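Side-chain contacts in hexokinase (Schistosoma mansoni, PDB 1BDG), which binds glucose and, as a hexokinase, transfers phosphate from ATP to hexoses, giving hexose 6-phosphates at the entry to glycolysis: residues A[216-219]-A[220-224]; A[300-304]-A[305-309]; A[353-357]-A[358-362]. One frame throughout, in Å; residues are numbered along the deposited sequence.

Contact 1: residues A[216-219]-A[220-224]; sequences LIVG and TGTNV. With GLC (alpha-D-glucopyranose), chain B; SO4 (sulfate ion), chain C.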
# COMPACT_ATOMS: atom_id res chain seq x y z
N LEU A 216 2.47 -8.53 2.08
CA LEU A 216 2.40 -7.15 2.59
C LEU A 216 2.81 -6.05 1.62
O LEU A 216 3.86 -6.12 1.00
CB LEU A 216 3.25 -7.04 3.86
CG LEU A 216 3.46 -5.69 4.55
CD1 LEU A 216 2.13 -5.13 5.05
CD2 LEU A 216 4.42 -5.88 5.70
N ILE A 217 1.99 -5.00 1.55
CA ILE A 217 2.28 -3.85 0.69
C ILE A 217 2.41 -2.58 1.52
O ILE A 217 1.46 -2.15 2.16
CB ILE A 217 1.19 -3.60 -0.38
CG1 ILE A 217 1.20 -4.71 -1.43
CG2 ILE A 217 1.41 -2.27 -1.03
CD1 ILE A 217 2.47 -4.75 -2.26
N VAL A 218 3.61 -2.01 1.57
CA VAL A 218 3.84 -0.78 2.30
C VAL A 218 4.49 0.21 1.32
O VAL A 218 5.70 0.43 1.33
CB VAL A 218 4.67 -1.00 3.62
CG1 VAL A 218 3.80 -1.71 4.67
CG2 VAL A 218 5.91 -1.84 3.37
N GLY A 219 3.67 0.76 0.43
CA GLY A 219 4.16 1.69 -0.57
C GLY A 219 3.29 2.93 -0.63
O GLY A 219 3.09 3.57 0.39
N THR A 220 2.78 3.27 -1.81
CA THR A 220 1.91 4.45 -1.93
C THR A 220 0.75 4.26 -0.93
O THR A 220 0.26 5.23 -0.34
CB THR A 220 1.37 4.62 -3.39
OG1 THR A 220 2.47 4.89 -4.27
CG2 THR A 220 0.38 5.78 -3.48
N GLY A 221 0.43 2.99 -0.69
CA GLY A 221 -0.62 2.61 0.24
C GLY A 221 -0.26 1.34 0.99
O GLY A 221 0.64 0.62 0.59
N THR A 222 -0.93 1.08 2.11
CA THR A 222 -0.64 -0.11 2.88
C THR A 222 -1.83 -1.04 2.89
O THR A 222 -3.00 -0.60 2.86
CB THR A 222 -0.18 0.23 4.33
OG1 THR A 222 0.24 -0.96 4.99
CG2 THR A 222 -1.29 0.87 5.14
N ASN A 223 -1.54 -2.34 2.86
CA ASN A 223 -2.55 -3.39 2.86
C ASN A 223 -1.84 -4.73 2.94
O ASN A 223 -0.70 -4.85 2.53
CB ASN A 223 -3.40 -3.31 1.60
CG ASN A 223 -4.61 -4.21 1.66
OD1 ASN A 223 -4.86 -4.84 2.68
ND2 ASN A 223 -5.36 -4.27 0.59
N VAL A 224 -2.51 -5.74 3.50
CA VAL A 224 -1.95 -7.07 3.62
C VAL A 224 -3.00 -8.07 3.16
O VAL A 224 -4.21 -7.78 3.16
CB VAL A 224 -1.59 -7.40 5.08
CG1 VAL A 224 -2.80 -7.91 5.83
CG2 VAL A 224 -0.51 -8.43 5.13
C1 GLC B . -4.63 1.00 -0.99
C2 GLC B . -5.70 0.17 -1.71
C3 GLC B . -5.43 -1.30 -1.47
C4 GLC B . -4.02 -1.64 -1.92
C5 GLC B . -3.04 -0.77 -1.17
C6 GLC B . -1.61 -1.02 -1.61
O1 GLC B . -4.67 0.69 0.36
O2 GLC B . -7.00 0.49 -1.22
O3 GLC B . -6.36 -2.09 -2.21
O4 GLC B . -3.76 -3.00 -1.67
O5 GLC B . -3.33 0.60 -1.44
O6 GLC B . -1.28 -0.25 -2.75
S SO4 C . 3.60 0.86 -4.85
O1 SO4 C . 4.93 1.21 -4.40
O2 SO4 C . 3.63 0.41 -6.22
O3 SO4 C . 3.07 -0.21 -4.03
O4 SO4 C . 2.74 2.00 -4.75

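Contact 2: residues A[300-304]-A[305-309]; sequences VYLVE and QKILF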
# COMPACT_ATOMS: atom_id res chain seq x y z
N VAL A 300 3.99 23.51 8.75
CA VAL A 300 3.04 24.63 8.64
C VAL A 300 2.47 25.04 10.03
O VAL A 300 2.35 26.24 10.33
CB VAL A 300 1.92 24.29 7.64
CG1 VAL A 300 0.76 25.26 7.76
CG2 VAL A 300 2.47 24.33 6.22
N TYR A 301 2.19 24.07 10.90
CA TYR A 301 1.69 24.36 12.24
C TYR A 301 2.79 25.05 13.05
O TYR A 301 2.54 26.07 13.70
CB TYR A 301 1.30 23.07 12.97
CG TYR A 301 1.04 23.30 14.44
CD1 TYR A 301 -0.00 24.12 14.87
CD2 TYR A 301 1.86 22.71 15.42
CE1 TYR A 301 -0.23 24.35 16.23
CE2 TYR A 301 1.65 22.95 16.78
CZ TYR A 301 0.60 23.77 17.18
OH TYR A 301 0.37 24.01 18.51
N LEU A 302 3.98 24.47 13.03
CA LEU A 302 5.14 24.99 13.75
C LEU A 302 5.48 26.40 13.30
O LEU A 302 6.01 27.19 14.07
CB LEU A 302 6.36 24.10 13.51
CG LEU A 302 6.46 22.80 14.28
CD1 LEU A 302 7.55 21.90 13.68
CD2 LEU A 302 6.72 23.11 15.76
N VAL A 303 5.22 26.70 12.03
CA VAL A 303 5.51 28.01 11.48
C VAL A 303 4.54 29.07 11.97
O VAL A 303 4.94 30.22 12.19
CB VAL A 303 5.58 27.99 9.92
CG1 VAL A 303 5.21 29.35 9.34
CG2 VAL A 303 6.99 27.62 9.47
N GLU A 304 3.27 28.72 12.19
CA GLU A 304 2.35 29.73 12.68
C GLU A 304 2.49 29.97 14.17
O GLU A 304 1.92 30.93 14.70
CB GLU A 304 0.90 29.44 12.31
CG GLU A 304 0.35 28.15 12.78
CD GLU A 304 -1.14 28.20 12.82
OE1 GLU A 304 -1.78 28.01 11.76
OE2 GLU A 304 -1.66 28.48 13.93
N GLN A 305 3.17 29.06 14.84
CA GLN A 305 3.46 29.22 16.26
C GLN A 305 4.83 29.89 16.38
O GLN A 305 5.43 29.87 17.44
CB GLN A 305 3.51 27.87 16.97
CG GLN A 305 2.20 27.13 17.00
CD GLN A 305 1.10 27.93 17.66
OE1 GLN A 305 1.16 28.23 18.85
NE2 GLN A 305 0.06 28.26 16.90
N LYS A 306 5.37 30.39 15.27
CA LYS A 306 6.67 31.05 15.27
C LYS A 306 7.84 30.14 15.73
O LYS A 306 8.91 30.63 16.09
CB LYS A 306 6.61 32.31 16.14
CG LYS A 306 6.10 33.58 15.44
CD LYS A 306 4.66 33.43 14.90
CE LYS A 306 4.13 34.75 14.32
NZ LYS A 306 2.73 34.60 13.82
N ILE A 307 7.65 28.83 15.69
CA ILE A 307 8.69 27.89 16.11
C ILE A 307 9.60 27.45 14.96
O ILE A 307 10.63 26.83 15.20
CB ILE A 307 8.09 26.67 16.86
CG1 ILE A 307 7.12 27.16 17.95
CG2 ILE A 307 9.18 25.86 17.54
CD1 ILE A 307 6.42 26.07 18.77
N LEU A 308 9.25 27.81 13.73
CA LEU A 308 10.05 27.50 12.55
C LEU A 308 10.11 28.70 11.60
O LEU A 308 9.20 29.51 11.54
CB LEU A 308 9.46 26.31 11.76
CG LEU A 308 9.98 24.87 11.86
CD1 LEU A 308 9.62 24.12 10.59
CD2 LEU A 308 11.47 24.83 12.03
N PHE A 309 11.20 28.78 10.85
CA PHE A 309 11.42 29.85 9.87
C PHE A 309 10.95 31.25 10.31
O PHE A 309 10.44 32.03 9.51
CB PHE A 309 10.76 29.47 8.53
CG PHE A 309 10.97 28.03 8.12
CD1 PHE A 309 12.17 27.37 8.38
CD2 PHE A 309 9.96 27.33 7.45
CE1 PHE A 309 12.36 26.05 7.99
CE2 PHE A 309 10.14 26.00 7.06
CZ PHE A 309 11.34 25.37 7.33

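Contact 3: residues A[353-357]-A[358-362]; sequences PVVEP and IDNRI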
# COMPACT_ATOMS: atom_id res chain seq x y z
N PRO A 353 13.58 30.05 1.85
CA PRO A 353 14.42 31.26 1.74
C PRO A 353 15.60 31.40 2.72
O PRO A 353 16.75 31.46 2.31
CB PRO A 353 13.40 32.38 1.94
CG PRO A 353 12.18 31.81 1.34
CD PRO A 353 12.16 30.43 1.91
N VAL A 354 15.30 31.57 4.01
CA VAL A 354 16.32 31.71 5.04
C VAL A 354 16.14 30.52 5.97
O VAL A 354 15.04 30.32 6.49
CB VAL A 354 16.12 32.99 5.87
CG1 VAL A 354 17.28 33.20 6.81
CG2 VAL A 354 15.96 34.18 4.95
N VAL A 355 17.20 29.74 6.19
CA VAL A 355 17.14 28.55 7.04
C VAL A 355 18.20 28.55 8.15
O VAL A 355 19.35 28.98 7.94
CB VAL A 355 17.28 27.27 6.18
CG1 VAL A 355 18.60 27.27 5.46
CG2 VAL A 355 17.17 26.02 7.05
N GLU A 356 17.82 28.03 9.32
CA GLU A 356 18.71 27.96 10.48
C GLU A 356 18.87 26.56 11.07
O GLU A 356 18.00 25.70 10.93
CB GLU A 356 18.19 28.84 11.61
CG GLU A 356 18.01 30.30 11.28
CD GLU A 356 18.04 31.16 12.52
OE1 GLU A 356 17.84 30.63 13.63
OE2 GLU A 356 18.29 32.38 12.38
N PRO A 357 19.98 26.33 11.78
CA PRO A 357 20.26 25.04 12.41
C PRO A 357 19.06 24.52 13.22
O PRO A 357 18.72 23.34 13.14
CB PRO A 357 21.46 25.36 13.29
CG PRO A 357 22.25 26.26 12.39
CD PRO A 357 21.19 27.18 11.81
N ILE A 358 18.40 25.39 13.97
CA ILE A 358 17.24 24.92 14.73
C ILE A 358 16.18 24.36 13.80
O ILE A 358 15.57 23.34 14.09
CB ILE A 358 16.54 26.01 15.53
CG1 ILE A 358 17.22 27.36 15.34
CG2 ILE A 358 16.39 25.58 16.98
CD1 ILE A 358 16.26 28.52 15.51
N ASP A 359 15.97 25.03 12.66
CA ASP A 359 14.95 24.60 11.72
C ASP A 359 15.25 23.21 11.20
O ASP A 359 14.36 22.35 11.12
CB ASP A 359 14.84 25.58 10.56
CG ASP A 359 14.50 26.99 11.00
OD1 ASP A 359 13.63 27.17 11.87
OD2 ASP A 359 15.13 27.92 10.46
N ASN A 360 16.52 22.99 10.86
CA ASN A 360 16.97 21.70 10.36
C ASN A 360 16.78 20.65 11.43
O ASN A 360 16.18 19.59 11.18
CB ASN A 360 18.45 21.79 9.97
CG ASN A 360 18.68 22.61 8.72
OD1 ASN A 360 19.80 23.05 8.46
ND2 ASN A 360 17.64 22.78 7.91
N ARG A 361 17.25 20.94 12.64
CA ARG A 361 17.11 20.02 13.77
C ARG A 361 15.63 19.70 14.05
O ARG A 361 15.25 18.53 14.13
CB ARG A 361 17.79 20.60 15.01
CG ARG A 361 17.56 19.74 16.23
CD ARG A 361 18.63 19.89 17.27
NE ARG A 361 18.09 20.19 18.59
CZ ARG A 361 18.81 20.22 19.70
NH1 ARG A 361 20.12 19.95 19.64
NH2 ARG A 361 18.25 20.56 20.85
N ILE A 362 14.82 20.75 14.18
CA ILE A 362 13.38 20.61 14.41
C ILE A 362 12.73 19.77 13.31
O ILE A 362 11.96 18.87 13.60
CB ILE A 362 12.67 22.01 14.47
CG1 ILE A 362 12.92 22.68 15.82
CG2 ILE A 362 11.20 21.91 14.13
CD1 ILE A 362 12.40 24.08 15.91

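Contact 1: residues A[216-219]-A[220-224]
Ile-217 and Asn-223 face each other as a hydrogen-bonded antiparallel pair. Ile-217 N reaches Asn-223 O at 2.9 Å, and Asn-223 N returns to Ile-217 O at 3.1 Å. The close-packed face carries Leu-216, Val-218, Thr-222 and Val-224. Here Val-218 CG1 lies 3.7 Å from Thr-222 OG1, the two side chains crossing at a slant, and helix 357-389 and Trp-250 close over the group. Thr-222 OG1, swung opposite its backbone N (chi1 -173°), leans back toward Ile-217 O in a weak bond; its main partner is Trp-250 NE1. This is the tip of the hairpin 212-218/222-229 in the large subdomain. The glycine-rich sequence GTGTN at the turn and the start of strand 222-229 is consistent with the second phosphate-binding hairpin of the actin-like ATPase superfamily to which hexokinases belong. The turn is drawn tight by Gly-219 N, bonded to Gly-221 O at 3.0 Å. On the other face the hairpin meets the sugar: Ile-217 CG2 rests against glucose C6, and Asn-223 ND2 donates to glucose O4 at 3.0 Å. The Asn-223 amide is fixed in rotation, since ND2 also serves Asn-247 OD1 while OD1 receives Glu-249 N and Thr-248 OG1. Packing relaxes at Thr-220, the partly exposed residue of the turn, whose CB still touches Gly-219 while OG1 turns to a sulfate, probably from the crystallisation liquor. One sulfate oxygen, O4, accepts both Thr-220 N at 3.2 Å and Thr-220 OG1 at 2.9 Å. Thr-78, a predicted ATP-binding residue, bonds both this hydroxyl and the sulfate.

Contact 2: residues A[300-304]-A[305-309]
A Schellman motif closes helix 288-304, with Leu-302 and Ile-307 meeting across it in both backbone and side chain. Lys-306, at positive phi, is the C-prime residue: it turns the chain so that Ile-307 N comes back to Leu-302 O at 2.8 Å, nearly in line with the carbonyl. Lys-306 N bonds to Val-303 O at 3.1 Å. Outside this bonded frame, Leu-302 CD2 touches Ile-307 CB at 4.0 Å, the apolar contact that commonly accompanies a Schellman turn. Leu-302 CB also meets Leu-308 CG. Next to it, Val-303 CG2 is wedged between the following residues, 3.6 Å from Leu-308 CB and equally far from Phe-309 CD2, approaching that ring obliquely. The outer side of the turn is polar and exposed. With CG opposite its carbonyl carbon (chi1 -66°), Gln-305 lays CG over one face of the Tyr-301 ring, 4.0 Å from the centroid and 25° off the normal, a CH-pi contact shifted toward the hydroxyl rim; a bend at chi2 then carries the amide on. Its amide plane is turned only 15° from that of the ring. From there NE2 turns to Glu-304 OE2 at 3.4 Å, a weak bond between two side chains that lie side by side, pointing the same way. Helix 5-16 covers one flank, its Ile-15 against Tyr-301 and Ile-307 and its Val-12 against Leu-302, while helix 357-389 receives Leu-302 and Leu-308 on Ile-362.

Contact 3: residues A[353-357]-A[358-362]
Asp-359 reaches back from the first turn of helix 357-389 to the residue before it, its OD2 accepting Glu-356 N at 2.9 Å. The amide arrives on the anti side of the carboxylate, 21° out of its plane. With CG placed opposite its own carbonyl carbon (chi1 -59°), Asp-359 holds the carboxylate beside the incoming chain, where OD2 also touches Glu-356 CB. Both oxygens are shared further: OD2 forms a salt bridge with Arg-310 NH1, and OD1 takes Phe-309 N. Two backbone amides and an arginine bind this buried carboxylate, which probably favours its ionised form, although the Glu-356 carboxylate is not far off. Glu-356 O starts the helical bonding. It receives Asn-360 N at 3.1 Å and more weakly Asp-359 N at 2.8 Å. Pro-357 has no amide hydrogen to offer, but its O accepts Arg-361 N at 2.9 Å in an almost straight bond (173° at the hydrogen). The Asn-360 amide is divided in its contacts. Its OD1 accepts from His-343 ND1 of helix 340-349, whereas ND2 lies against Val-355 CG2 at 3.4 Å, the two side chains crossing at about a right angle. The Glu-356 carboxylate does not return a bond to Asp-359 N; it runs alongside Ile-358, with a long, weak ion pair to Arg-310. Farther along, Arg-361 leads away to a cation-pi contact with Phe-9 of helix 5-16. With Glu-356 as N-cap and Asp-359 three residues on accepting its amide, the arrangement is one half of a capping box, here joined to the proline often found in the first turn of a helix.

The three contacts follow one another along the chain, all within the large subdomain. Contact 1 lies close to the centre of the chain, on the mixed sheet beside the bound glucose. Contacts 2 and 3 lie about 32 and 33 Å from it, centre to centre, at the far end of the subdomain. Those two have centres about 11 Å apart and touch: the loop leaving helix 288-304 meets the first turn of helix 357-389, and helix 5-16 borders both. Helix 357-389 spans the distance, since farther along it covers the hairpin of contact 1, so one long helix connects the sugar-binding core with the remote helix-end cluster.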